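Side-chain contact in ABC transporter (Thermotoga maritima, PDB 1JI0), which binds ATP and probably hydrolyses it to power the transport of branched-chain amino acids across the membrane: residues A43-T48 and L193-N198. Sequence-based numbering, arbitrary orientation.
Sequences AGKTTT and LLVEQN. With ATP (adenosine-5'-triphosphate), chain B.
Lys45, the lysine of a P-loop (Walker A) motif at the start of helix 45-52, lays its aliphatic chain across Val195 on the neighbouring strand 192-196, in the core of an ABC-type nucleotide-binding domain. This packing is apolar: CG1 of Val195, set anti to its own backbone N (chi1 166°), lies against the methylenes of Lys45 and meets Lys45 CD at 3.5 Å. The same CD passes 3.7 Å from Glu196 O, a buried carbonyl that finds no hydrogen-bond partner in the model.

The polar part of the lysine is the terminal NZ. Bends at chi3 (-60°) and chi4 (-61°) fold the chain's end back toward the nucleotide, where NZ bonds to ATP O1B at 2.8 Å and also to the carbonyl of Gly39. With an alanine here, the beta-phosphate would probably lose this positive mate, and the methyl CG1 of Val195 the chain that lies across it.

The rest of the phosphate grip comes from the loop and the first helical turn. Thr46 N points at O2B, although the modelled bond is very short, while Gly44 N gives O1B a weak one. Thr46 OG1 is hydrogen-bonded to Asp164.

Two local bond sets shape the ends of the segments. At the N-cap, Gly44 O takes Thr48 N at 3.0 Å and Thr48 OG1 at 2.9 Å, from opposite faces of its plane. In 193-198, the Glu196 carboxylate reaches the backbone that follows it: its OE2 is held by Ser167, and OE1 receives Gln197 N at 2.9 Å and Asn198 N at 3.1 Å, both on the anti side of the carboxylate.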
loop_
_atom_site.group_PDB
_atom_site.type_symbol
_atom_site.label_atom_id
_atom_site.label_comp_id
_atom_site.label_asym_id
_atom_site.label_seq_id
_atom_site.Cartn_x
_atom_site.Cartn_y
_atom_site.Cartn_z
ATOM N N ALA A 43 -7.223 -11.654 8.867
ATOM C CA ALA A 43 -8.099 -10.623 9.409
ATOM C C ALA A 43 -8.952 -9.985 8.309
ATOM O O ALA A 43 -10.041 -9.481 8.575
ATOM C CB ALA A 43 -7.268 -9.556 10.117
ATOM N N GLY A 44 -8.451 -10.014 7.076
ATOM C CA GLY A 44 -9.182 -9.434 5.965
ATOM C C GLY A 44 -8.476 -8.239 5.352
ATOM O O GLY A 44 -9.082 -7.455 4.628
ATOM N N LYS A 45 -7.182 -8.109 5.625
ATOM C CA LYS A 45 -6.394 -6.990 5.116
ATOM C C LYS A 45 -6.294 -6.906 3.591
ATOM O O LYS A 45 -6.538 -5.850 3.010
ATOM C CB LYS A 45 -4.986 -7.032 5.730
ATOM C CG LYS A 45 -4.965 -6.928 7.247
ATOM C CD LYS A 45 -3.539 -6.910 7.792
ATOM C CE LYS A 45 -2.766 -8.167 7.412
ATOM N NZ LYS A 45 -3.390 -9.405 7.963
ATOM N N THR A 46 -5.906 -8.005 2.949
ATOM C CA THR A 46 -5.773 -8.051 1.492
ATOM C C THR A 46 -7.140 -7.896 0.834
ATOM O O THR A 46 -7.262 -7.273 -0.216
ATOM C CB THR A 46 -5.158 -9.388 1.019
ATOM O OG1 THR A 46 -3.793 -9.451 1.433
ATOM C CG2 THR A 46 -5.210 -9.507 -0.506
ATOM N N THR A 47 -8.161 -8.472 1.457
ATOM C CA THR A 47 -9.510 -8.380 0.928
ATOM C C THR A 47 -9.922 -6.909 0.896
ATOM O O THR A 47 -10.511 -6.448 -0.079
ATOM C CB THR A 47 -10.500 -9.191 1.789
ATOM O OG1 THR A 47 -10.124 -10.573 1.761
ATOM C CG2 THR A 47 -11.927 -9.062 1.248
ATOM N N THR A 48 -9.588 -6.166 1.949
ATOM C CA THR A 48 -9.931 -4.750 1.997
ATOM C C THR A 48 -9.317 -4.009 0.820
ATOM O O THR A 48 -10.010 -3.258 0.131
ATOM C CB THR A 48 -9.470 -4.100 3.316
ATOM O OG1 THR A 48 -10.159 -4.721 4.406
ATOM C CG2 THR A 48 -9.772 -2.602 3.321
ATOM N N LEU A 193 -1.669 3.938 1.867
ATOM C CA LEU A 193 -2.509 3.042 2.661
ATOM C C LEU A 193 -1.652 1.781 2.743
ATOM O O LEU A 193 -1.447 1.082 1.750
ATOM C CB LEU A 193 -3.863 2.741 1.997
ATOM C CG LEU A 193 -4.775 1.839 2.857
ATOM C CD1 LEU A 193 -4.771 2.312 4.288
ATOM C CD2 LEU A 193 -6.201 1.865 2.364
ATOM N N LEU A 194 -1.136 1.520 3.938
ATOM C CA LEU A 194 -0.242 0.405 4.186
ATOM C C LEU A 194 -0.871 -0.711 5.008
ATOM O O LEU A 194 -1.324 -0.484 6.132
ATOM C CB LEU A 194 1.001 0.940 4.911
ATOM C CG LEU A 194 2.090 0.002 5.424
ATOM C CD1 LEU A 194 2.861 -0.589 4.235
ATOM C CD2 LEU A 194 3.037 0.773 6.337
ATOM N N VAL A 195 -0.909 -1.913 4.437
ATOM C CA VAL A 195 -1.437 -3.078 5.128
ATOM C C VAL A 195 -0.216 -3.889 5.570
ATOM O O VAL A 195 0.658 -4.191 4.760
ATOM C CB VAL A 195 -2.318 -3.936 4.203
ATOM C CG1 VAL A 195 -2.566 -5.285 4.845
ATOM C CG2 VAL A 195 -3.644 -3.232 3.941
ATOM N N GLU A 196 -0.152 -4.237 6.850
ATOM C CA GLU A 196 0.995 -4.975 7.362
ATOM C C GLU A 196 0.686 -5.941 8.485
ATOM O O GLU A 196 -0.272 -5.776 9.236
ATOM C CB GLU A 196 2.080 -4.000 7.844
ATOM C CG GLU A 196 3.173 -3.701 6.831
ATOM C CD GLU A 196 4.068 -4.900 6.569
ATOM O OE1 GLU A 196 3.900 -5.929 7.255
ATOM O OE2 GLU A 196 4.943 -4.818 5.686
ATOM N N GLN A 197 1.517 -6.964 8.574
ATOM C CA GLN A 197 1.406 -7.959 9.621
ATOM C C GLN A 197 2.419 -7.492 10.665
ATOM O O GLN A 197 2.251 -7.723 11.861
ATOM C CB GLN A 197 1.773 -9.341 9.077
ATOM C CG GLN A 197 1.857 -10.429 10.126
ATOM C CD GLN A 197 1.633 -11.809 9.538
ATOM O OE1 GLN A 197 2.151 -12.132 8.464
ATOM N NE2 GLN A 197 0.862 -12.635 10.243
ATOM N N ASN A 198 3.466 -6.818 10.191
ATOM C CA ASN A 198 4.505 -6.279 11.061
ATOM C C ASN A 198 3.943 -4.974 11.612
ATOM O O ASN A 198 4.232 -3.895 11.103
ATOM C CB ASN A 198 5.784 -6.018 10.257
ATOM C CG ASN A 198 6.979 -5.676 11.142
ATOM O OD1 ASN A 198 8.131 -5.884 10.752
ATOM N ND2 ASN A 198 6.712 -5.145 12.329
HETATM P PG ATP B . -2.766 -11.395 3.433
HETATM O O1G ATP B . -1.576 -12.210 3.738
HETATM O O2G ATP B . -2.567 -9.934 3.555
HETATM O O3G ATP B . -3.511 -11.873 2.215
HETATM P PB ATP B . -5.143 -10.966 5.114
HETATM O O1B ATP B . -5.274 -11.004 6.605
HETATM O O2B ATP B . -5.217 -9.680 4.446
HETATM O O3B ATP B . -3.737 -11.680 4.695
HETATM P PA ATP B . -7.344 -12.028 3.485
HETATM O O1A ATP B . -6.772 -11.929 2.134
HETATM O O2A ATP B . -8.474 -11.127 3.830
HETATM O O3A ATP B . -6.170 -11.986 4.571
HETATM O "O5'" ATP B . -7.782 -13.513 3.703
HETATM C "C5'" ATP B . -8.343 -13.943 4.947
HETATM C "C4'" ATP B . -9.804 -14.193 4.842
HETATM O "O4'" ATP B . -9.982 -15.329 3.947
HETATM C "C3'" ATP B . -10.408 -14.629 6.153
HETATM O "O3'" ATP B . -11.610 -13.874 6.403
HETATM C "C2'" ATP B . -10.657 -16.098 5.965
HETATM O "O2'" ATP B . -11.755 -16.606 6.715
HETATM C "C1'" ATP B . -11.022 -16.156 4.472
HETATM N N9 ATP B . -10.963 -17.514 3.809
HETATM C C8 ATP B . -10.529 -17.817 2.534
HETATM N N7 ATP B . -10.594 -19.077 2.204
HETATM C C5 ATP B . -11.114 -19.666 3.348
HETATM C C6 ATP B . -11.443 -21.019 3.669
HETATM N N6 ATP B . -11.263 -21.988 2.787
HETATM N N1 ATP B . -11.949 -21.303 4.901
HETATM C C2 ATP B . -12.127 -20.309 5.783
HETATM N N3 ATP B . -11.861 -18.996 5.611
HETATM C C4 ATP B . -11.346 -18.735 4.343
#